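PDB 3LSO: putative membrane anchored protein, which is of unknown function but is probably a surface protein of Corynebacterium diphtheriae, exported by a signal peptide and held in the membrane by a transmembrane helix. Local coordinates for residues 338-343 and 410-415; 348-353 and 414-419. All blocks are in the same frame, centred on the assembly; numbering follows the deposited sequence.

Contact 1: 338-343 and 410-415; sequences YEIGIN and QTVSAE
Val412 fits between Ile340 and Ile342, and these three branched side chains make up the tight centre of the contact. The CB of Val412 lies 3.8 Å from Ile340 CD1. Its CG1 is 3.7 Å from Ile342 CG1 and packs against the backbone carbon C of Gly341. Val412 thus rests on the backbone of the residue separating the two isoleucines. Val412 and each isoleucine lie alongside one another, their side chains running in opposed directions. The isoleucines also reach the opposing main chain. In Ile340, CG1 is set between the backbone N and the carbonyl carbon (chi1 63°), and it carries CD1 to 3.9 Å from Gln410 O. Ile342 CD1 lies 3.8 Å from Ser413 CA. Phe429 and Met431 of strand 425-435 extend this apolar layer.

Beyond the centre the packing thins quickly. Gln410 starts toward strand 338-343, but its end turns away and its NE2 is hydrogen-bonded to Ser408 O. Ala414 points its CB toward the other strand yet has only slight contact with it. Thr411 and Ser413 point to the other side of their strand and are partly exposed; Thr411 OG1 is hydrogen-bonded to Ser327 OG.

The two strands do not pair: their main chains share no bond, each being hydrogen-bonded to other neighbours, and their axes approach to 6.6 Å at a crossing angle of -34°. Apolar packing of this kind, between strands of two sheets that cross without pairing, is consistent with the core of a beta-sandwich.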
ATOM      1  N   TYR A 338     -17.814 -41.565  -7.665  1.00 37.42           N
ATOM      2  CA  TYR A 338     -17.150 -42.872  -7.673  1.00 37.34           C
ATOM      3  C   TYR A 338     -15.790 -42.841  -6.998  1.00 36.96           C
ATOM      4  O   TYR A 338     -15.586 -43.515  -5.974  1.00 37.11           O
ATOM      5  CB  TYR A 338     -17.034 -43.440  -9.101  1.00 37.57           C
ATOM      6  CG  TYR A 338     -18.319 -43.372  -9.903  1.00 38.67           C
ATOM      7  CD1 TYR A 338     -19.415 -44.156  -9.575  1.00 39.96           C
ATOM      8  CD2 TYR A 338     -18.441 -42.501 -10.981  1.00 40.63           C
ATOM      9  CE1 TYR A 338     -20.616 -44.073 -10.315  1.00 41.97           C
ATOM     10  CE2 TYR A 338     -19.625 -42.406 -11.726  1.00 41.21           C
ATOM     11  CZ  TYR A 338     -20.707 -43.196 -11.393  1.00 42.34           C
ATOM     12  OH  TYR A 338     -21.874 -43.111 -12.136  1.00 43.29           O
ATOM     13  N   GLU A 339     -14.869 -42.053  -7.554  1.00 36.22           N
ATOM     14  CA  GLU A 339     -13.494 -42.035  -7.061  1.00 35.55           C
ATOM     15  C   GLU A 339     -12.981 -40.624  -6.784  1.00 35.17           C
ATOM     16  O   GLU A 339     -13.123 -39.712  -7.606  1.00 35.02           O
ATOM     17  CB  GLU A 339     -12.564 -42.770  -8.032  1.00 35.49           C
ATOM     18  CG  GLU A 339     -11.160 -43.032  -7.496  1.00 35.67           C
ATOM     19  CD  GLU A 339     -10.224 -43.617  -8.544  1.00 35.39           C
ATOM     20  OE1 GLU A 339     -10.451 -44.761  -8.988  1.00 36.26           O
ATOM     21  OE2 GLU A 339      -9.247 -42.938  -8.917  1.00 34.96           O
ATOM     22  N   ILE A 340     -12.396 -40.447  -5.606  1.00 34.74           N
ATOM     23  CA  ILE A 340     -11.668 -39.223  -5.315  1.00 34.59           C
ATOM     24  C   ILE A 340     -10.269 -39.581  -4.809  1.00 34.92           C
ATOM     25  O   ILE A 340     -10.064 -40.677  -4.279  1.00 35.09           O
ATOM     26  CB  ILE A 340     -12.417 -38.258  -4.345  1.00 34.24           C
ATOM     27  CG1 ILE A 340     -12.615 -38.902  -2.973  1.00 34.55           C
ATOM     28  CG2 ILE A 340     -13.724 -37.807  -4.951  1.00 32.53           C
ATOM     29  CD1 ILE A 340     -12.905 -37.923  -1.833  1.00 35.01           C
ATOM     30  N   GLY A 341      -9.311 -38.674  -5.011  1.00 34.72           N
ATOM     31  CA  GLY A 341      -7.973 -38.846  -4.478  1.00 35.17           C
ATOM     32  C   GLY A 341      -7.143 -37.602  -4.675  1.00 35.60           C
ATOM     33  O   GLY A 341      -7.599 -36.649  -5.329  1.00 35.77           O
ATOM     34  N   ILE A 342      -5.922 -37.614  -4.127  1.00 35.62           N
ATOM     35  CA  ILE A 342      -5.009 -36.465  -4.221  1.00 35.32           C
ATOM     36  C   ILE A 342      -3.838 -36.761  -5.129  1.00 35.55           C
ATOM     37  O   ILE A 342      -3.036 -37.650  -4.843  1.00 35.85           O
ATOM     38  CB  ILE A 342      -4.478 -36.025  -2.849  1.00 35.11           C
ATOM     39  CG1 ILE A 342      -5.640 -35.584  -1.956  1.00 35.14           C
ATOM     40  CG2 ILE A 342      -3.513 -34.872  -3.018  1.00 35.09           C
ATOM     41  CD1 ILE A 342      -5.275 -35.325  -0.522  1.00 36.04           C
ATOM     42  N   ASN A 343      -3.752 -36.013  -6.221  1.00 35.79           N
ATOM     43  CA  ASN A 343      -2.658 -36.152  -7.157  1.00 36.40           C
ATOM     44  C   ASN A 343      -1.623 -35.058  -6.922  1.00 37.05           C
ATOM     45  O   ASN A 343      -1.813 -33.912  -7.338  1.00 37.57           O
ATOM     46  CB  ASN A 343      -3.172 -36.142  -8.607  1.00 36.25           C
ATOM     47  CG  ASN A 343      -2.040 -36.214  -9.645  1.00 35.33           C
ATOM     48  OD1 ASN A 343      -1.150 -37.071  -9.575  1.00 33.87           O
ATOM     49  ND2 ASN A 343      -2.092 -35.320 -10.624  1.00 34.02           N
ATOM     50  N   GLN A 410     -16.995 -33.794   0.575  1.00 34.86           N
ATOM     51  CA  GLN A 410     -16.437 -35.130   0.427  1.00 35.31           C
ATOM     52  C   GLN A 410     -14.914 -34.968   0.376  1.00 35.45           C
ATOM     53  O   GLN A 410     -14.361 -34.501  -0.618  1.00 35.26           O
ATOM     54  CB  GLN A 410     -16.978 -35.805  -0.834  1.00 35.48           C
ATOM     55  CG  GLN A 410     -18.498 -35.701  -1.016  1.00 36.94           C
ATOM     56  CD  GLN A 410     -19.275 -36.465   0.047  1.00 40.49           C
ATOM     57  OE1 GLN A 410     -19.275 -37.705   0.068  1.00 42.80           O
ATOM     58  NE2 GLN A 410     -19.946 -35.731   0.940  1.00 40.72           N
ATOM     59  N   THR A 411     -14.247 -35.345   1.469  1.00 35.82           N
ATOM     60  CA  THR A 411     -12.852 -34.966   1.712  1.00 35.66           C
ATOM     61  C   THR A 411     -11.925 -36.171   1.683  1.00 36.06           C
ATOM     62  O   THR A 411     -12.227 -37.210   2.280  1.00 35.83           O
ATOM     63  CB  THR A 411     -12.672 -34.281   3.097  1.00 35.60           C
ATOM     64  OG1 THR A 411     -13.688 -33.289   3.321  1.00 34.43           O
ATOM     65  CG2 THR A 411     -11.297 -33.652   3.211  1.00 35.09           C
ATOM     66  N   VAL A 412     -10.805 -36.010   0.984  1.00 36.24           N
ATOM     67  CA  VAL A 412      -9.683 -36.954   1.024  1.00 36.91           C
ATOM     68  C   VAL A 412      -8.464 -36.202   1.554  1.00 37.39           C
ATOM     69  O   VAL A 412      -8.262 -35.026   1.237  1.00 38.02           O
ATOM     70  CB  VAL A 412      -9.394 -37.623  -0.381  1.00 37.06           C
ATOM     71  CG1 VAL A 412      -9.147 -36.588  -1.500  1.00 36.91           C
ATOM     72  CG2 VAL A 412      -8.242 -38.613  -0.313  1.00 36.55           C
ATOM     73  N   SER A 413      -7.665 -36.857   2.382  1.00 37.61           N
ATOM     74  CA  SER A 413      -6.506 -36.193   2.960  1.00 37.67           C
ATOM     75  C   SER A 413      -5.383 -37.188   3.213  1.00 38.08           C
ATOM     76  O   SER A 413      -5.631 -38.349   3.566  1.00 38.10           O
ATOM     77  CB  SER A 413      -6.889 -35.463   4.247  1.00 37.63           C
ATOM     78  OG  SER A 413      -7.081 -36.373   5.315  1.00 37.71           O
ATOM     79  N   ALA A 414      -4.149 -36.716   3.025  1.00 38.24           N
ATOM     80  CA  ALA A 414      -2.955 -37.551   3.105  1.00 38.09           C
ATOM     81  C   ALA A 414      -1.758 -36.684   3.450  1.00 38.27           C
ATOM     82  O   ALA A 414      -1.889 -35.458   3.557  1.00 38.29           O
ATOM     83  CB  ALA A 414      -2.720 -38.253   1.775  1.00 37.88           C
ATOM     84  N   GLU A 415      -0.598 -37.327   3.614  1.00 38.39           N
ATOM     85  CA  GLU A 415       0.683 -36.633   3.787  1.00 38.51           C
ATOM     86  C   GLU A 415       1.689 -36.988   2.695  1.00 38.06           C
ATOM     87  O   GLU A 415       1.790 -38.148   2.280  1.00 38.09           O
ATOM     88  CB  GLU A 415       1.266 -36.895   5.170  1.00 38.73           C
ATOM     89  CG  GLU A 415       0.727 -35.924   6.206  1.00 40.86           C
ATOM     90  CD  GLU A 415       0.708 -36.482   7.627  1.00 44.37           C
ATOM     91  OE1 GLU A 415       1.696 -37.140   8.057  1.00 44.26           O
ATOM     92  OE2 GLU A 415      -0.317 -36.248   8.320  1.00 46.21           O
TER

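Contact 2: 348-353 and 414-419; sequences VKYIDG and AEFEIP
Lys349 and Glu417 form an antiparallel hydrogen-bonded pair, joined by Lys349 N to Glu417 O at 3.2 Å and by Glu417 N to Lys349 O at 3.0 Å, the latter nearly straight at 168°. Both donors lie in the plane of the carbonyl they address. A third bond, Ile351 N to Glu415 O at 3.1 Å, prolongs the pairing, and Ile351 packs its CB, CG1 and CD1 against the same carbonyl.

Tyr350 and Phe416, the adjacent non-hydrogen-bonded pair, meet on the other face of the sheet. Followed outward, Tyr350 CB lies 4.1 Å from Phe416 CE2, and CD1 is 3.9 Å from the same atom, which sits at the tyrosine ring's edge, in its plane. With CG anti to the backbone N (chi1 170°), the ring points back toward Ala414 of strand 410-417, bringing CE1 to 3.9 Å from Ala414 CB. At the tip, OH accepts a hydrogen bond from Gly355 N. Val348 CG1 packs 3.7 Å from Phe416 CB.

Main-chain bonds therefore set the register and apolar contacts dominate the Tyr350 and Phe416 face, whereas the exposed Lys349 NZ and Glu417 OE1, 6.6 Å apart, could attract each other only at a distance.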
ATOM      1  N   VAL A 348       6.879 -35.465  -6.094  1.00 39.22           N
ATOM      2  CA  VAL A 348       6.358 -35.474  -4.728  1.00 39.00           C
ATOM      3  C   VAL A 348       5.723 -36.839  -4.400  1.00 39.18           C
ATOM      4  O   VAL A 348       4.780 -37.279  -5.066  1.00 39.20           O
ATOM      5  CB  VAL A 348       5.391 -34.312  -4.510  1.00 38.68           C
ATOM      6  CG1 VAL A 348       4.815 -34.345  -3.120  1.00 38.15           C
ATOM      7  CG2 VAL A 348       6.128 -33.001  -4.742  1.00 38.89           C
ATOM      8  N   LYS A 349       6.260 -37.506  -3.382  1.00 39.12           N
ATOM      9  CA  LYS A 349       5.925 -38.902  -3.119  1.00 39.37           C
ATOM     10  C   LYS A 349       4.854 -39.081  -2.062  1.00 39.38           C
ATOM     11  O   LYS A 349       4.856 -38.392  -1.047  1.00 39.40           O
ATOM     12  CB  LYS A 349       7.175 -39.687  -2.708  1.00 39.54           C
ATOM     13  CG  LYS A 349       8.310 -39.660  -3.726  1.00 39.70           C
ATOM     14  CD  LYS A 349       9.298 -40.768  -3.432  1.00 40.26           C
ATOM     15  CE  LYS A 349      10.732 -40.303  -3.657  1.00 39.69           C
ATOM     16  NZ  LYS A 349      11.674 -41.370  -3.261  1.00 36.67           N
ATOM     17  N   TYR A 350       3.950 -40.024  -2.305  1.00 39.52           N
ATOM     18  CA  TYR A 350       2.881 -40.334  -1.358  1.00 39.97           C
ATOM     19  C   TYR A 350       3.407 -41.096  -0.141  1.00 40.22           C
ATOM     20  O   TYR A 350       4.182 -42.045  -0.293  1.00 40.45           O
ATOM     21  CB  TYR A 350       1.802 -41.161  -2.059  1.00 40.00           C
ATOM     22  CG  TYR A 350       0.759 -41.756  -1.135  1.00 40.61           C
ATOM     23  CD1 TYR A 350      -0.229 -40.947  -0.556  1.00 41.82           C
ATOM     24  CD2 TYR A 350       0.737 -43.133  -0.851  1.00 40.36           C
ATOM     25  CE1 TYR A 350      -1.210 -41.487   0.300  1.00 41.41           C
ATOM     26  CE2 TYR A 350      -0.241 -43.685   0.007  1.00 40.51           C
ATOM     27  CZ  TYR A 350      -1.209 -42.851   0.579  1.00 40.63           C
ATOM     28  OH  TYR A 350      -2.178 -43.353   1.418  1.00 39.56           O
ATOM     29  N   ILE A 351       2.984 -40.696   1.057  1.00 40.39           N
ATOM     30  CA  ILE A 351       3.344 -41.436   2.276  1.00 40.73           C
ATOM     31  C   ILE A 351       2.316 -42.543   2.580  1.00 41.34           C
ATOM     32  O   ILE A 351       1.132 -42.254   2.787  1.00 41.60           O
ATOM     33  CB  ILE A 351       3.521 -40.498   3.491  1.00 40.51           C
ATOM     34  CG1 ILE A 351       4.670 -39.520   3.240  1.00 40.23           C
ATOM     35  CG2 ILE A 351       3.768 -41.300   4.774  1.00 40.52           C
ATOM     36  CD1 ILE A 351       4.808 -38.433   4.291  1.00 40.01           C
ATOM     37  N   ASP A 352       2.781 -43.799   2.611  1.00 41.88           N
ATOM     38  CA  ASP A 352       1.918 -45.005   2.720  1.00 42.46           C
ATOM     39  C   ASP A 352       0.984 -45.024   3.937  1.00 42.49           C
ATOM     40  O   ASP A 352       1.377 -44.651   5.046  1.00 42.25           O
ATOM     41  CB  ASP A 352       2.749 -46.309   2.690  1.00 42.53           C
ATOM     42  CG  ASP A 352       3.920 -46.258   1.694  1.00 43.92           C
ATOM     43  OD1 ASP A 352       3.889 -45.428   0.752  1.00 45.55           O
ATOM     44  OD2 ASP A 352       4.883 -47.047   1.859  1.00 44.84           O
ATOM     45  N   GLY A 353      -0.254 -45.465   3.706  1.00 42.70           N
ATOM     46  CA  GLY A 353      -1.262 -45.592   4.760  1.00 43.11           C
ATOM     47  C   GLY A 353      -1.634 -44.305   5.488  1.00 43.43           C
ATOM     48  O   GLY A 353      -2.012 -44.342   6.665  1.00 43.73           O
ATOM     49  N   ALA A 414      -4.149 -36.716   3.025  1.00 38.24           N
ATOM     50  CA  ALA A 414      -2.955 -37.551   3.105  1.00 38.09           C
ATOM     51  C   ALA A 414      -1.758 -36.684   3.450  1.00 38.27           C
ATOM     52  O   ALA A 414      -1.889 -35.458   3.557  1.00 38.29           O
ATOM     53  CB  ALA A 414      -2.720 -38.253   1.775  1.00 37.88           C
ATOM     54  N   GLU A 415      -0.598 -37.327   3.614  1.00 38.39           N
ATOM     55  CA  GLU A 415       0.683 -36.633   3.787  1.00 38.51           C
ATOM     56  C   GLU A 415       1.689 -36.988   2.695  1.00 38.06           C
ATOM     57  O   GLU A 415       1.790 -38.148   2.280  1.00 38.09           O
ATOM     58  CB  GLU A 415       1.266 -36.895   5.170  1.00 38.73           C
ATOM     59  CG  GLU A 415       0.727 -35.924   6.206  1.00 40.86           C
ATOM     60  CD  GLU A 415       0.708 -36.482   7.627  1.00 44.37           C
ATOM     61  OE1 GLU A 415       1.696 -37.140   8.057  1.00 44.26           O
ATOM     62  OE2 GLU A 415      -0.317 -36.248   8.320  1.00 46.21           O
ATOM     63  N   PHE A 416       2.421 -35.976   2.233  1.00 37.31           N
ATOM     64  CA  PHE A 416       3.377 -36.154   1.148  1.00 36.72           C
ATOM     65  C   PHE A 416       4.780 -35.704   1.549  1.00 36.54           C
ATOM     66  O   PHE A 416       4.952 -34.944   2.504  1.00 36.48           O
ATOM     67  CB  PHE A 416       2.904 -35.404  -0.101  1.00 36.40           C
ATOM     68  CG  PHE A 416       1.570 -35.866  -0.617  1.00 35.70           C
ATOM     69  CD1 PHE A 416       0.391 -35.238  -0.218  1.00 34.79           C
ATOM     70  CD2 PHE A 416       1.481 -36.931  -1.496  1.00 35.25           C
ATOM     71  CE1 PHE A 416      -0.847 -35.667  -0.693  1.00 32.79           C
ATOM     72  CE2 PHE A 416       0.235 -37.362  -1.976  1.00 33.97           C
ATOM     73  CZ  PHE A 416      -0.920 -36.731  -1.569  1.00 32.51           C
ATOM     74  N   GLU A 417       5.781 -36.198   0.828  1.00 36.37           N
ATOM     75  CA  GLU A 417       7.153 -35.743   1.017  1.00 36.25           C
ATOM     76  C   GLU A 417       7.610 -34.945  -0.204  1.00 35.77           C
ATOM     77  O   GLU A 417       7.382 -35.350  -1.348  1.00 35.64           O
ATOM     78  CB  GLU A 417       8.099 -36.917   1.303  1.00 36.26           C
ATOM     79  CG  GLU A 417       9.341 -36.511   2.095  1.00 37.73           C
ATOM     80  CD  GLU A 417      10.294 -37.671   2.403  1.00 41.16           C
ATOM     81  OE1 GLU A 417       9.837 -38.836   2.535  1.00 41.96           O
ATOM     82  OE2 GLU A 417      11.517 -37.413   2.532  1.00 42.57           O
ATOM     83  N   ILE A 418       8.225 -33.797   0.054  1.00 35.25           N
ATOM     84  CA  ILE A 418       8.843 -33.007  -0.988  1.00 35.17           C
ATOM     85  C   ILE A 418      10.318 -33.392  -1.050  1.00 34.98           C
ATOM     86  O   ILE A 418      11.022 -33.277  -0.050  1.00 34.71           O
ATOM     87  CB  ILE A 418       8.696 -31.493  -0.711  1.00 35.31           C
ATOM     88  CG1 ILE A 418       7.234 -31.060  -0.809  1.00 35.44           C
ATOM     89  CG2 ILE A 418       9.501 -30.682  -1.703  1.00 35.59           C
ATOM     90  CD1 ILE A 418       6.573 -30.846   0.525  1.00 35.27           C
ATOM     91  N   PRO A 419      10.787 -33.873  -2.216  1.00 35.06           N
ATOM     92  CA  PRO A 419      12.201 -34.240  -2.357  1.00 35.29           C
ATOM     93  C   PRO A 419      13.115 -33.032  -2.181  1.00 35.29           C
ATOM     94  O   PRO A 419      12.740 -31.913  -2.558  1.00 35.38           O
ATOM     95  CB  PRO A 419      12.296 -34.778  -3.795  1.00 35.31           C
ATOM     96  CG  PRO A 419      11.091 -34.286  -4.484  1.00 35.35           C
ATOM     97  CD  PRO A 419      10.022 -34.165  -3.438  1.00 35.15           C
TER

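In the fold
Strand 410-417 is common to both contacts, which share Ala414 and Glu415 and have centres about 13 Å apart. Contact 1 sets this strand face to face with strand 335-343 of another sheet, while contact 2 pairs it with strand 349-357, the outermost partner in its own four-stranded antiparallel sheet. Strands 335-343 and 349-357 follow each other in the chain, which thus passes from one sheet to the other. Strand 410-417 comes later, after further strands of the other sheet, with 60 residues between the segments of contact 2. The contacts touch where Ile342 CG2 packs against Phe416 CZ, consistent with one apolar core shared by both sheets.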